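Local atomic coordinates of E3 ubiquitin-protein ligase HERC2 (Homo sapiens, PDB entry 4L1M), a protein that probably attaches ubiquitin to target proteins as a HECT-type E3 ligase and carries RCC1-like beta-propeller domains, the first of which is modelled here. Residues Gln218-Thr223 / Gln269-Leu274; Gly234-Leu239 / Glu296-Tyr301; Leu239-Ser244 / Leu252-Gln257; Tyr281-Gly286 / Arg300-Leu305. All blocks are in the same frame, centred on the assembly; numbering follows the deposited sequence.

How the interactions relate
Running from the N terminus, 218-223 opens interaction 1, which closes 46 residues later at 269-274 by bringing the second strands of two successive propeller blades together. Inside that loop, 234-239 opens interaction 2, which ends at 296-301; the two loops therefore cross. Interaction 3 follows at once, sharing Leu239, and closes quickly at 252-257, nested within both. Interaction 4 starts only after interactions 1 and 3 have closed, and joins the last two strands of the later of these two blades, ending on the same chain segment as interaction 2. Lys238 links interactions 1 and 2 through Gln269 and Ser271, while Arg300 reaches back to Gly242 and Gly243 of interaction 3.

Interaction 1: Gln218-Thr223 / Gln269-Leu274; sequences QTLAVT and QFSIAL
Ser271 OG is gripped from two directions: Gln218 NE2 donates to it over 3.0 Å, nearly straight at 161°, and the carbonyl of Lys238 is its other hydrogen-bond partner. The serine oxygen lies close to the plane of the Gln218 amide, so the bond helps fix the rotation of that group. Gln218 reaches it with a folded chain, CG sitting between the backbone N and the carbonyl carbon (chi1 83°) before a second bend at chi2. The same NE2 is 3.0 Å from Phe270 O. This is a blade-to-blade contact of the RCC1-type propeller: strands 218-223 and 270-274 are the second strands of consecutive four-stranded blades, run almost parallel, and stand 8.7 Å apart at their axes, too far for backbone pairing. Two residues further along the strand, Leu220 brings its CD1 branch against the serine, 3.6 Å from Ser271 CB. Gln269 turns its amide to other partners, OE1 to Lys238 NZ and NE2 to Asp216 O.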
loop_
_atom_site.group_PDB
_atom_site.type_symbol
_atom_site.label_atom_id
_atom_site.label_comp_id
_atom_site.label_asym_id
_atom_site.label_seq_id
_atom_site.Cartn_x
_atom_site.Cartn_y
_atom_site.Cartn_z
ATOM N N GLN A 218 -8.044 -2.361 -9.957
ATOM C CA GLN A 218 -8.729 -3.331 -9.134
ATOM C C GLN A 218 -8.703 -2.912 -7.678
ATOM O O GLN A 218 -7.892 -2.085 -7.263
ATOM C CB GLN A 218 -8.062 -4.732 -9.251
ATOM C CG GLN A 218 -6.838 -4.972 -8.356
ATOM C CD GLN A 218 -5.527 -4.396 -8.895
ATOM O OE1 GLN A 218 -5.498 -3.339 -9.476
ATOM N NE2 GLN A 218 -4.431 -5.098 -8.660
ATOM N N THR A 219 -9.566 -3.538 -6.893
ATOM C CA THR A 219 -9.618 -3.297 -5.468
ATOM C C THR A 219 -9.704 -4.656 -4.804
ATOM O O THR A 219 -10.411 -5.514 -5.294
ATOM C CB THR A 219 -10.848 -2.434 -5.144
ATOM O OG1 THR A 219 -10.788 -1.205 -5.911
ATOM C CG2 THR A 219 -10.926 -2.131 -3.656
ATOM N N LEU A 220 -8.987 -4.860 -3.711
ATOM C CA LEU A 220 -8.994 -6.139 -2.999
ATOM C C LEU A 220 -9.348 -5.920 -1.551
ATOM O O LEU A 220 -9.038 -4.874 -0.987
ATOM C CB LEU A 220 -7.633 -6.789 -3.051
ATOM C CG LEU A 220 -6.975 -6.936 -4.418
ATOM C CD1 LEU A 220 -5.548 -7.440 -4.246
ATOM C CD2 LEU A 220 -7.761 -7.884 -5.294
ATOM N N ALA A 221 -9.996 -6.900 -0.934
ATOM C CA ALA A 221 -10.283 -6.792 0.485
ATOM C C ALA A 221 -10.285 -8.143 1.157
ATOM O O ALA A 221 -10.424 -9.163 0.508
ATOM C CB ALA A 221 -11.620 -6.104 0.704
ATOM N N VAL A 222 -10.134 -8.133 2.480
ATOM C CA VAL A 222 -10.100 -9.345 3.256
ATOM C C VAL A 222 -11.085 -9.187 4.383
ATOM O O VAL A 222 -11.113 -8.142 5.009
ATOM C CB VAL A 222 -8.718 -9.591 3.850
ATOM C CG1 VAL A 222 -8.677 -10.945 4.526
ATOM C CG2 VAL A 222 -7.641 -9.534 2.777
ATOM N N THR A 223 -11.872 -10.238 4.640
ATOM C CA THR A 223 -12.802 -10.258 5.757
ATOM C C THR A 223 -12.241 -11.145 6.888
ATOM O O THR A 223 -11.351 -11.962 6.643
ATOM C CB THR A 223 -14.192 -10.733 5.319
ATOM O OG1 THR A 223 -14.077 -11.923 4.538
ATOM C CG2 THR A 223 -14.855 -9.672 4.474
ATOM N N GLN A 269 -1.396 -3.190 -11.897
ATOM C CA GLN A 269 -2.068 -4.253 -12.645
ATOM C C GLN A 269 -1.790 -5.651 -12.125
ATOM O O GLN A 269 -1.944 -6.625 -12.869
ATOM C CB GLN A 269 -1.742 -4.147 -14.148
ATOM C CG GLN A 269 -2.138 -2.792 -14.785
ATOM C CD GLN A 269 -3.646 -2.581 -14.808
ATOM O OE1 GLN A 269 -4.350 -3.363 -15.403
ATOM N NE2 GLN A 269 -4.140 -1.578 -14.122
ATOM N N PHE A 270 -1.403 -5.769 -10.854
ATOM C CA PHE A 270 -1.246 -7.081 -10.215
ATOM C C PHE A 270 -1.585 -7.031 -8.736
ATOM O O PHE A 270 -1.651 -5.969 -8.140
ATOM C CB PHE A 270 0.153 -7.682 -10.439
ATOM C CG PHE A 270 1.248 -7.075 -9.594
ATOM C CD1 PHE A 270 1.864 -5.914 -9.976
ATOM C CD2 PHE A 270 1.703 -7.711 -8.464
ATOM C CE1 PHE A 270 2.913 -5.375 -9.222
ATOM C CE2 PHE A 270 2.746 -7.179 -7.705
ATOM C CZ PHE A 270 3.341 -6.003 -8.082
ATOM N N SER A 271 -1.787 -8.205 -8.173
ATOM C CA SER A 271 -2.355 -8.347 -6.872
ATOM C C SER A 271 -1.543 -9.334 -6.049
ATOM O O SER A 271 -0.901 -10.229 -6.585
ATOM C CB SER A 271 -3.772 -8.868 -7.029
ATOM O OG SER A 271 -4.542 -7.976 -7.819
ATOM N N ILE A 272 -1.598 -9.157 -4.736
ATOM C CA ILE A 272 -0.837 -9.931 -3.776
ATOM C C ILE A 272 -1.745 -10.314 -2.598
ATOM O O ILE A 272 -2.531 -9.498 -2.125
ATOM C CB ILE A 272 0.280 -9.053 -3.199
ATOM C CG1 ILE A 272 1.317 -8.703 -4.263
ATOM C CG2 ILE A 272 0.942 -9.729 -1.993
ATOM C CD1 ILE A 272 2.265 -9.849 -4.543
ATOM N N ALA A 273 -1.588 -11.524 -2.089
ATOM C CA ALA A 273 -2.207 -11.910 -0.840
ATOM C C ALA A 273 -1.190 -12.601 0.043
ATOM O O ALA A 273 -0.318 -13.318 -0.445
ATOM C CB ALA A 273 -3.349 -12.847 -1.105
ATOM N N LEU A 274 -1.349 -12.426 1.347
ATOM C CA LEU A 274 -0.426 -12.940 2.320
ATOM C C LEU A 274 -1.211 -13.709 3.371
ATOM O O LEU A 274 -2.168 -13.188 3.909
ATOM C CB LEU A 274 0.282 -11.746 2.961
ATOM C CG LEU A 274 1.175 -12.024 4.153
ATOM C CD1 LEU A 274 2.284 -12.991 3.775
ATOM C CD2 LEU A 274 1.735 -10.720 4.652
#

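Interaction 2: Gly234-Leu239 / Glu296-Tyr301; sequences GDYGKL and EEHVRY
Tyr236 sets the edge of its ring on the face of the His298 imidazole, an edge-to-face pair with centroids 4.7 Å apart and planes at 65°. The atom that comes down is Tyr236 CD1, 3.4 Å above the imidazole plane and over its centre, while His298 ND1 is engaged by the backbone N of Gly286. The tightly packed part lies beside this pair, at buried Gly237. With no side chain at Gly237, the aliphatic part of Arg300 lies against its backbone, CG 3.9 Å from Gly237 CA. Arg300 then runs extended past Tyr236, whose carbonyl oxygen sits over one guanidinium face; NH1 finds an acceptor in Gly243 O. The looser part is the side chains of Tyr236, His298 and Arg300, each partly exposed in the isolated chain and touched by a neighbouring molecule in the crystal. The 234-239 loop leaves strand 228-232 of one blade and meets the short strand 299-300 of the next, which is itself bonded through Val299 to Gly284 of strand 280-284.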
loop_
_atom_site.group_PDB
_atom_site.type_symbol
_atom_site.label_atom_id
_atom_site.label_comp_id
_atom_site.label_asym_id
_atom_site.label_seq_id
_atom_site.Cartn_x
_atom_site.Cartn_y
_atom_site.Cartn_z
ATOM N N GLY A 234 -10.765 -5.888 -14.840
ATOM C CA GLY A 234 -10.368 -7.287 -14.910
ATOM C C GLY A 234 -9.168 -7.602 -15.778
ATOM O O GLY A 234 -8.708 -8.744 -15.806
ATOM N N ASP A 235 -8.661 -6.617 -16.494
ATOM C CA ASP A 235 -7.494 -6.800 -17.362
ATOM C C ASP A 235 -6.361 -7.560 -16.656
ATOM O O ASP A 235 -6.093 -7.354 -15.471
ATOM C CB ASP A 235 -6.961 -5.429 -17.857
ATOM C CG ASP A 235 -7.801 -4.820 -18.988
ATOM O OD1 ASP A 235 -8.749 -5.492 -19.480
ATOM O OD2 ASP A 235 -7.476 -3.683 -19.419
ATOM N N TYR A 236 -5.725 -8.446 -17.419
ATOM C CA TYR A 236 -4.579 -9.264 -16.972
ATOM C C TYR A 236 -4.936 -10.285 -15.901
ATOM O O TYR A 236 -4.052 -10.898 -15.315
ATOM C CB TYR A 236 -3.399 -8.382 -16.518
ATOM C CG TYR A 236 -2.973 -7.402 -17.580
ATOM C CD1 TYR A 236 -2.281 -7.830 -18.696
ATOM C CD2 TYR A 236 -3.289 -6.039 -17.479
ATOM C CE1 TYR A 236 -1.923 -6.930 -19.707
ATOM C CE2 TYR A 236 -2.923 -5.120 -18.468
ATOM C CZ TYR A 236 -2.247 -5.568 -19.578
ATOM O OH TYR A 236 -1.856 -4.702 -20.540
ATOM N N GLY A 237 -6.233 -10.474 -15.655
ATOM C CA GLY A 237 -6.714 -11.418 -14.640
ATOM C C GLY A 237 -6.393 -11.059 -13.206
ATOM O O GLY A 237 -6.433 -11.910 -12.333
ATOM N N LYS A 238 -6.065 -9.795 -12.966
ATOM C CA LYS A 238 -5.766 -9.320 -11.626
ATOM C C LYS A 238 -6.879 -9.484 -10.606
ATOM O O LYS A 238 -6.614 -9.356 -9.431
ATOM C CB LYS A 238 -5.306 -7.860 -11.649
ATOM C CG LYS A 238 -6.306 -6.844 -12.198
ATOM C CD LYS A 238 -5.625 -5.477 -12.315
ATOM C CE LYS A 238 -6.555 -4.396 -12.809
ATOM N NZ LYS A 238 -6.815 -4.511 -14.277
ATOM N N LEU A 239 -8.110 -9.767 -11.015
ATOM C CA LEU A 239 -9.200 -10.018 -10.060
ATOM C C LEU A 239 -9.116 -11.407 -9.487
ATOM O O LEU A 239 -9.691 -11.669 -8.425
ATOM C CB LEU A 239 -10.594 -9.818 -10.678
ATOM C CG LEU A 239 -10.873 -8.409 -11.181
ATOM C CD1 LEU A 239 -12.247 -8.343 -11.837
ATOM C CD2 LEU A 239 -10.753 -7.361 -10.068
ATOM N N GLU A 296 7.253 -13.974 -17.512
ATOM C CA GLU A 296 6.447 -12.745 -17.667
ATOM C C GLU A 296 5.016 -13.027 -18.164
ATOM O O GLU A 296 4.295 -12.104 -18.529
ATOM C CB GLU A 296 7.170 -11.775 -18.602
ATOM C CG GLU A 296 8.498 -11.314 -18.034
ATOM C CD GLU A 296 9.310 -10.459 -18.993
ATOM O OE1 GLU A 296 9.608 -10.946 -20.129
ATOM O OE2 GLU A 296 9.671 -9.305 -18.602
ATOM N N GLU A 297 4.607 -14.294 -18.167
ATOM C CA GLU A 297 3.233 -14.653 -18.485
ATOM C C GLU A 297 2.292 -13.984 -17.452
ATOM O O GLU A 297 2.581 -13.944 -16.235
ATOM C CB GLU A 297 3.045 -16.192 -18.478
ATOM C CG GLU A 297 2.384 -16.773 -19.736
ATOM N N HIS A 298 1.184 -13.440 -17.934
ATOM C CA HIS A 298 0.109 -12.999 -17.049
ATOM C C HIS A 298 -0.403 -14.236 -16.336
ATOM O O HIS A 298 -0.404 -15.323 -16.904
ATOM C CB HIS A 298 -1.037 -12.363 -17.831
ATOM C CG HIS A 298 -0.596 -11.318 -18.806
ATOM N ND1 HIS A 298 0.291 -10.332 -18.473
ATOM C CD2 HIS A 298 -0.920 -11.109 -20.104
ATOM C CE1 HIS A 298 0.498 -9.552 -19.514
ATOM N NE2 HIS A 298 -0.224 -10.005 -20.521
ATOM N N VAL A 299 -0.834 -14.073 -15.097
ATOM C CA VAL A 299 -1.334 -15.166 -14.299
ATOM C C VAL A 299 -2.710 -14.759 -13.820
ATOM O O VAL A 299 -2.843 -13.760 -13.128
ATOM C CB VAL A 299 -0.399 -15.440 -13.101
ATOM C CG1 VAL A 299 -1.032 -16.430 -12.125
ATOM C CG2 VAL A 299 0.970 -15.934 -13.597
ATOM N N ARG A 300 -3.720 -15.545 -14.179
ATOM C CA ARG A 300 -5.098 -15.108 -14.030
ATOM C C ARG A 300 -5.840 -15.706 -12.845
ATOM O O ARG A 300 -6.994 -15.379 -12.598
ATOM C CB ARG A 300 -5.830 -15.346 -15.331
ATOM C CG ARG A 300 -5.198 -14.555 -16.463
ATOM C CD ARG A 300 -5.865 -14.805 -17.802
ATOM N NE ARG A 300 -5.076 -14.157 -18.828
ATOM C CZ ARG A 300 -5.236 -12.898 -19.232
ATOM N NH1 ARG A 300 -6.202 -12.120 -18.740
ATOM N NH2 ARG A 300 -4.425 -12.410 -20.143
ATOM N N TYR A 301 -5.149 -16.563 -12.090
ATOM C CA TYR A 301 -5.602 -17.007 -10.782
ATOM C C TYR A 301 -4.464 -16.903 -9.792
ATOM O O TYR A 301 -3.323 -17.091 -10.161
ATOM C CB TYR A 301 -6.033 -18.438 -10.853
ATOM C CG TYR A 301 -7.158 -18.701 -11.818
ATOM C CD1 TYR A 301 -8.499 -18.538 -11.434
ATOM C CD2 TYR A 301 -6.900 -19.177 -13.092
ATOM C CE1 TYR A 301 -9.536 -18.844 -12.305
ATOM C CE2 TYR A 301 -7.935 -19.471 -13.959
ATOM C CZ TYR A 301 -9.243 -19.300 -13.560
ATOM O OH TYR A 301 -10.254 -19.577 -14.437
#

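Interaction 3: Leu239-Ser244 / Leu252-Gln257; sequences LGRGGS and LIEKLQ
The guanidinium of Arg241 meets the Leu252 carbonyl at its edge, with O near its plane; NH1 donates to Leu252 O over 3.1 Å, a weak bond bent to 140°. NH2 has a sounder partner in Ser230 O, so two backbone carbonyls hold the flat group. The Glu254 carboxylate stands 73° from the guanidinium plane, and the two side chains cross at about a right angle. What touches is the aliphatic part of the arginine: Glu254 OE1 lies 3.5 Å from Arg241 CG, whereas Arg241 NE and Glu254 OE2 remain 5.0 Å apart, so any attraction between the charges probably acts at a distance. The arginine turns back at chi3 (-76°), which brings the guanidinium round to the Leu252 carbonyl.

Ile253 packs against the backbone of the loop. Its CD1 is 3.5 Å from Leu239 O, and its CG2 is 3.9 Å from Gly240 O. A water bridges the two segments, donating to Gly240 O at 2.6 Å and accepting from Lys255 N at 3.3 Å, at the 3-10 turn 254-256.

The loop 239-244 and that turn lie before and after strand 250-252, the fourth strand, at one edge of its blade. Ile253 touches strand 228-232 on its own blade, and across the blade boundary it reaches Trp283 of strand 280-284 and Pro302 of strand 302-304.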
loop_
_atom_site.group_PDB
_atom_site.type_symbol
_atom_site.label_atom_id
_atom_site.label_comp_id
_atom_site.label_asym_id
_atom_site.label_seq_id
_atom_site.Cartn_x
_atom_site.Cartn_y
_atom_site.Cartn_z
ATOM N N LEU A 239 -8.110 -9.767 -11.015
ATOM C CA LEU A 239 -9.200 -10.018 -10.060
ATOM C C LEU A 239 -9.116 -11.407 -9.487
ATOM O O LEU A 239 -9.691 -11.669 -8.425
ATOM C CB LEU A 239 -10.594 -9.818 -10.678
ATOM C CG LEU A 239 -10.873 -8.409 -11.181
ATOM C CD1 LEU A 239 -12.247 -8.343 -11.837
ATOM C CD2 LEU A 239 -10.753 -7.361 -10.068
ATOM N N GLY A 240 -8.410 -12.293 -10.174
ATOM C CA GLY A 240 -8.173 -13.654 -9.668
ATOM C C GLY A 240 -9.203 -14.715 -10.029
ATOM O O GLY A 240 -9.208 -15.782 -9.415
ATOM N N ARG A 241 -10.073 -14.454 -11.004
ATOM C CA ARG A 241 -11.093 -15.434 -11.391
ATOM C C ARG A 241 -11.018 -15.793 -12.885
ATOM O O ARG A 241 -12.016 -16.076 -13.505
ATOM C CB ARG A 241 -12.501 -14.910 -11.058
ATOM C CG ARG A 241 -12.850 -14.809 -9.573
ATOM C CD ARG A 241 -14.262 -14.248 -9.379
ATOM N NE ARG A 241 -14.294 -12.805 -9.607
ATOM C CZ ARG A 241 -13.836 -11.892 -8.747
ATOM N NH1 ARG A 241 -13.323 -12.268 -7.585
ATOM N NH2 ARG A 241 -13.903 -10.579 -9.040
ATOM N N GLY A 242 -9.825 -15.786 -13.454
ATOM C CA GLY A 242 -9.642 -16.103 -14.867
ATOM C C GLY A 242 -10.025 -14.967 -15.813
ATOM O O GLY A 242 -10.652 -13.987 -15.425
ATOM N N GLY A 243 -9.629 -15.116 -17.071
ATOM C CA GLY A 243 -9.993 -14.194 -18.110
ATOM C C GLY A 243 -9.641 -12.758 -17.803
ATOM O O GLY A 243 -8.651 -12.452 -17.124
ATOM N N SER A 244 -10.451 -11.859 -18.326
ATOM C CA SER A 244 -10.212 -10.467 -18.094
ATOM C C SER A 244 -11.481 -9.623 -17.908
ATOM O O SER A 244 -11.438 -8.433 -18.073
ATOM C CB SER A 244 -9.351 -9.948 -19.237
ATOM O OG SER A 244 -9.974 -10.152 -20.462
ATOM N N LEU A 252 -15.934 -12.991 -4.478
ATOM C CA LEU A 252 -15.022 -13.855 -3.796
ATOM C C LEU A 252 -13.936 -14.379 -4.721
ATOM O O LEU A 252 -14.196 -14.722 -5.893
ATOM C CB LEU A 252 -15.798 -15.056 -3.253
ATOM C CG LEU A 252 -15.020 -16.035 -2.382
ATOM C CD1 LEU A 252 -14.616 -15.382 -1.080
ATOM C CD2 LEU A 252 -15.859 -17.268 -2.087
ATOM N N ILE A 253 -12.724 -14.476 -4.197
ATOM C CA ILE A 253 -11.667 -15.164 -4.901
ATOM C C ILE A 253 -11.661 -16.617 -4.450
ATOM O O ILE A 253 -11.116 -16.937 -3.407
ATOM C CB ILE A 253 -10.324 -14.472 -4.707
ATOM C CG1 ILE A 253 -10.414 -13.032 -5.206
ATOM C CG2 ILE A 253 -9.247 -15.187 -5.518
ATOM C CD1 ILE A 253 -9.139 -12.223 -5.029
ATOM N N GLU A 254 -12.306 -17.472 -5.237
ATOM C CA GLU A 254 -12.560 -18.853 -4.889
ATOM C C GLU A 254 -11.274 -19.687 -4.706
ATOM O O GLU A 254 -11.223 -20.573 -3.857
ATOM C CB GLU A 254 -13.489 -19.523 -5.957
ATOM C CG GLU A 254 -14.904 -18.917 -6.228
ATOM C CD GLU A 254 -15.029 -17.815 -7.351
ATOM O OE1 GLU A 254 -14.223 -17.801 -8.318
ATOM O OE2 GLU A 254 -15.971 -16.961 -7.293
ATOM N N LYS A 255 -10.209 -19.363 -5.422
ATOM C CA LYS A 255 -8.926 -20.094 -5.243
ATOM C C LYS A 255 -8.242 -19.849 -3.908
ATOM O O LYS A 255 -7.424 -20.661 -3.491
ATOM C CB LYS A 255 -7.936 -19.743 -6.336
ATOM C CG LYS A 255 -8.436 -20.088 -7.722
ATOM C CD LYS A 255 -8.447 -21.573 -7.983
ATOM C CE LYS A 255 -9.065 -21.860 -9.342
ATOM N NZ LYS A 255 -9.073 -23.321 -9.572
ATOM N N LEU A 256 -8.561 -18.739 -3.243
ATOM C CA LEU A 256 -7.988 -18.408 -1.939
ATOM C C LEU A 256 -8.886 -18.837 -0.773
ATOM O O LEU A 256 -8.504 -18.659 0.409
ATOM C CB LEU A 256 -7.761 -16.907 -1.808
ATOM C CG LEU A 256 -6.755 -16.296 -2.750
ATOM C CD1 LEU A 256 -6.700 -14.799 -2.488
ATOM C CD2 LEU A 256 -5.366 -16.887 -2.619
ATOM N N GLN A 257 -10.035 -19.431 -1.094
ATOM C CA GLN A 257 -11.178 -19.453 -0.181
ATOM C C GLN A 257 -11.016 -20.438 0.954
ATOM O O GLN A 257 -11.842 -20.477 1.843
ATOM C CB GLN A 257 -12.491 -19.743 -0.957
ATOM C CG GLN A 257 -12.755 -21.237 -1.158
ATOM C CD GLN A 257 -13.759 -21.596 -2.288
ATOM O OE1 GLN A 257 -14.582 -20.774 -2.740
ATOM N NE2 GLN A 257 -13.672 -22.843 -2.751
HETATM O O HOH W 1 -10.614 -17.439 -8.018
#

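Interaction 4: Tyr281-Gly286 / Arg300-Leu305; sequences YSWGKG and RYPKLL. With SO4 (sulfate ion), chain F.
Ser282 and Lys303 form the antiparallel hydrogen-bonded pair of this contact: Ser282 N donates to Lys303 O over 3.1 Å, and Lys303 N returns a bond to Ser282 O at 3.3 Å. Next to it, Tyr281 and Leu304 are a non-hydrogen-bonded pair, where Tyr281 CA makes a CA-H...O contact of 3.3 Å with Lys303 O.

Two CH-pi contacts come next. Pro302 lies over one face of the Trp283 indole, its CG 3.8 Å from the centroid of the six-membered ring and 12° off the normal. Trp283 CG lies between its backbone N and carbonyl carbon (chi1 66°), which swings the indole over the proline, and NE1 makes a weak hydrogen bond to Lys238 O of the preceding blade. Leu304 CA lies over the face of the Tyr281 ring, 4.0 Å from its centroid, and Leu304 CD1 covers the ring nearer its rim.

Apolar packing adds Tyr281 CE2 against Leu304 CB at 3.8 Å. Among the polar groups, Ser282 OG bonds to Leu291 O. Lys285, fully extended, carries NZ away from the strand pair to a sulfate, probably from the crystallisation liquor, bonding O3 at 3.0 Å; Arg290 and Ser268 also bind this ion.

Strand 302-304 is thereby fastened to strand 280-284 as the fourth strand, at one edge of its antiparallel four-stranded blade, the repeating element of the seven-bladed RCC1-type beta-propeller.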
loop_
_atom_site.group_PDB
_atom_site.type_symbol
_atom_site.label_atom_id
_atom_site.label_comp_id
_atom_site.label_asym_id
_atom_site.label_seq_id
_atom_site.Cartn_x
_atom_site.Cartn_y
_atom_site.Cartn_z
ATOM N N TYR A 281 0.825 -15.097 -2.340
ATOM C CA TYR A 281 0.305 -15.410 -3.653
ATOM C C TYR A 281 0.330 -14.158 -4.454
ATOM O O TYR A 281 -0.009 -13.091 -3.956
ATOM C CB TYR A 281 -1.114 -15.961 -3.567
ATOM C CG TYR A 281 -1.198 -17.330 -2.912
ATOM C CD1 TYR A 281 -1.003 -17.473 -1.536
ATOM C CD2 TYR A 281 -1.489 -18.480 -3.661
ATOM C CE1 TYR A 281 -1.083 -18.703 -0.924
ATOM C CE2 TYR A 281 -1.567 -19.723 -3.050
ATOM C CZ TYR A 281 -1.357 -19.831 -1.685
ATOM O OH TYR A 281 -1.425 -21.038 -1.057
ATOM N N SER A 282 0.727 -14.269 -5.713
ATOM C CA SER A 282 0.654 -13.119 -6.631
ATOM C C SER A 282 -0.022 -13.539 -7.922
ATOM O O SER A 282 0.085 -14.692 -8.356
ATOM C CB SER A 282 2.045 -12.556 -6.924
ATOM O OG SER A 282 2.839 -13.500 -7.622
ATOM N N TRP A 283 -0.733 -12.594 -8.516
ATOM C CA TRP A 283 -1.405 -12.816 -9.787
ATOM C C TRP A 283 -1.688 -11.474 -10.453
ATOM O O TRP A 283 -1.539 -10.408 -9.825
ATOM C CB TRP A 283 -2.667 -13.620 -9.572
ATOM C CG TRP A 283 -3.718 -12.923 -8.801
ATOM C CD1 TRP A 283 -4.812 -12.311 -9.312
ATOM C CD2 TRP A 283 -3.838 -12.833 -7.371
ATOM N NE1 TRP A 283 -5.603 -11.811 -8.303
ATOM C CE2 TRP A 283 -5.020 -12.107 -7.099
ATOM C CE3 TRP A 283 -3.062 -13.270 -6.300
ATOM C CZ2 TRP A 283 -5.434 -11.797 -5.791
ATOM C CZ3 TRP A 283 -3.473 -12.944 -4.997
ATOM C CH2 TRP A 283 -4.650 -12.220 -4.765
ATOM N N GLY A 284 -2.027 -11.521 -11.747
ATOM C CA GLY A 284 -2.183 -10.318 -12.568
ATOM C C GLY A 284 -1.163 -10.208 -13.692
ATOM O O GLY A 284 -0.733 -11.219 -14.246
ATOM N N LYS A 285 -0.791 -8.979 -14.041
ATOM C CA LYS A 285 0.084 -8.724 -15.183
ATOM C C LYS A 285 1.522 -9.190 -14.916
ATOM O O LYS A 285 2.055 -8.984 -13.808
ATOM C CB LYS A 285 0.098 -7.240 -15.459
ATOM C CG LYS A 285 0.741 -6.808 -16.766
ATOM C CD LYS A 285 0.537 -5.320 -16.991
ATOM C CE LYS A 285 1.154 -4.893 -18.314
ATOM N NZ LYS A 285 1.148 -3.413 -18.515
ATOM N N GLY A 286 2.145 -9.779 -15.928
ATOM C CA GLY A 286 3.400 -10.476 -15.774
ATOM C C GLY A 286 4.619 -9.708 -16.256
ATOM O O GLY A 286 5.744 -10.109 -15.979
ATOM N N ARG A 300 -3.720 -15.545 -14.179
ATOM C CA ARG A 300 -5.098 -15.108 -14.030
ATOM C C ARG A 300 -5.840 -15.706 -12.845
ATOM O O ARG A 300 -6.994 -15.379 -12.598
ATOM C CB ARG A 300 -5.830 -15.346 -15.331
ATOM C CG ARG A 300 -5.198 -14.555 -16.463
ATOM C CD ARG A 300 -5.865 -14.805 -17.802
ATOM N NE ARG A 300 -5.076 -14.157 -18.828
ATOM C CZ ARG A 300 -5.236 -12.898 -19.232
ATOM N NH1 ARG A 300 -6.202 -12.120 -18.740
ATOM N NH2 ARG A 300 -4.425 -12.410 -20.143
ATOM N N TYR A 301 -5.149 -16.563 -12.090
ATOM C CA TYR A 301 -5.602 -17.007 -10.782
ATOM C C TYR A 301 -4.464 -16.903 -9.792
ATOM O O TYR A 301 -3.323 -17.091 -10.161
ATOM C CB TYR A 301 -6.033 -18.438 -10.853
ATOM C CG TYR A 301 -7.158 -18.701 -11.818
ATOM C CD1 TYR A 301 -8.499 -18.538 -11.434
ATOM C CD2 TYR A 301 -6.900 -19.177 -13.092
ATOM C CE1 TYR A 301 -9.536 -18.844 -12.305
ATOM C CE2 TYR A 301 -7.935 -19.471 -13.959
ATOM C CZ TYR A 301 -9.243 -19.300 -13.560
ATOM O OH TYR A 301 -10.254 -19.577 -14.437
ATOM N N PRO A 302 -4.764 -16.643 -8.520
ATOM C CA PRO A 302 -3.720 -16.567 -7.497
ATOM C C PRO A 302 -2.776 -17.744 -7.542
ATOM O O PRO A 302 -3.223 -18.863 -7.603
ATOM C CB PRO A 302 -4.516 -16.600 -6.192
ATOM C CG PRO A 302 -5.806 -15.950 -6.558
ATOM C CD PRO A 302 -6.097 -16.544 -7.918
ATOM N N LYS A 303 -1.484 -17.476 -7.539
ATOM C CA LYS A 303 -0.483 -18.522 -7.657
ATOM C C LYS A 303 0.537 -18.368 -6.531
ATOM O O LYS A 303 1.004 -17.262 -6.265
ATOM C CB LYS A 303 0.206 -18.426 -8.997
ATOM C CG LYS A 303 1.307 -19.432 -9.214
ATOM C CD LYS A 303 2.031 -19.152 -10.514
ATOM C CE LYS A 303 2.459 -20.424 -11.215
ATOM N NZ LYS A 303 3.571 -21.093 -10.499
ATOM N N LEU A 304 0.836 -19.473 -5.850
ATOM C CA LEU A 304 1.785 -19.466 -4.770
ATOM C C LEU A 304 3.155 -19.053 -5.278
ATOM O O LEU A 304 3.651 -19.589 -6.267
ATOM C CB LEU A 304 1.866 -20.870 -4.108
ATOM C CG LEU A 304 2.849 -21.057 -2.927
ATOM C CD1 LEU A 304 2.545 -20.103 -1.789
ATOM C CD2 LEU A 304 2.822 -22.483 -2.411
ATOM N N LEU A 305 3.779 -18.124 -4.564
ATOM C CA LEU A 305 5.115 -17.627 -4.915
ATOM C C LEU A 305 6.192 -18.563 -4.344
ATOM O O LEU A 305 6.586 -18.447 -3.187
ATOM C CB LEU A 305 5.247 -16.195 -4.402
ATOM C CG LEU A 305 6.393 -15.341 -4.913
ATOM C CD1 LEU A 305 6.413 -15.291 -6.421
ATOM C CD2 LEU A 305 6.261 -13.934 -4.373
HETATM S S SO4 F . 2.601 -0.915 -16.363
HETATM O O1 SO4 F . 3.297 -0.541 -15.131
HETATM O O2 SO4 F . 2.484 0.307 -17.198
HETATM O O3 SO4 F . 3.319 -1.951 -17.136
HETATM O O4 SO4 F . 1.293 -1.490 -15.977
#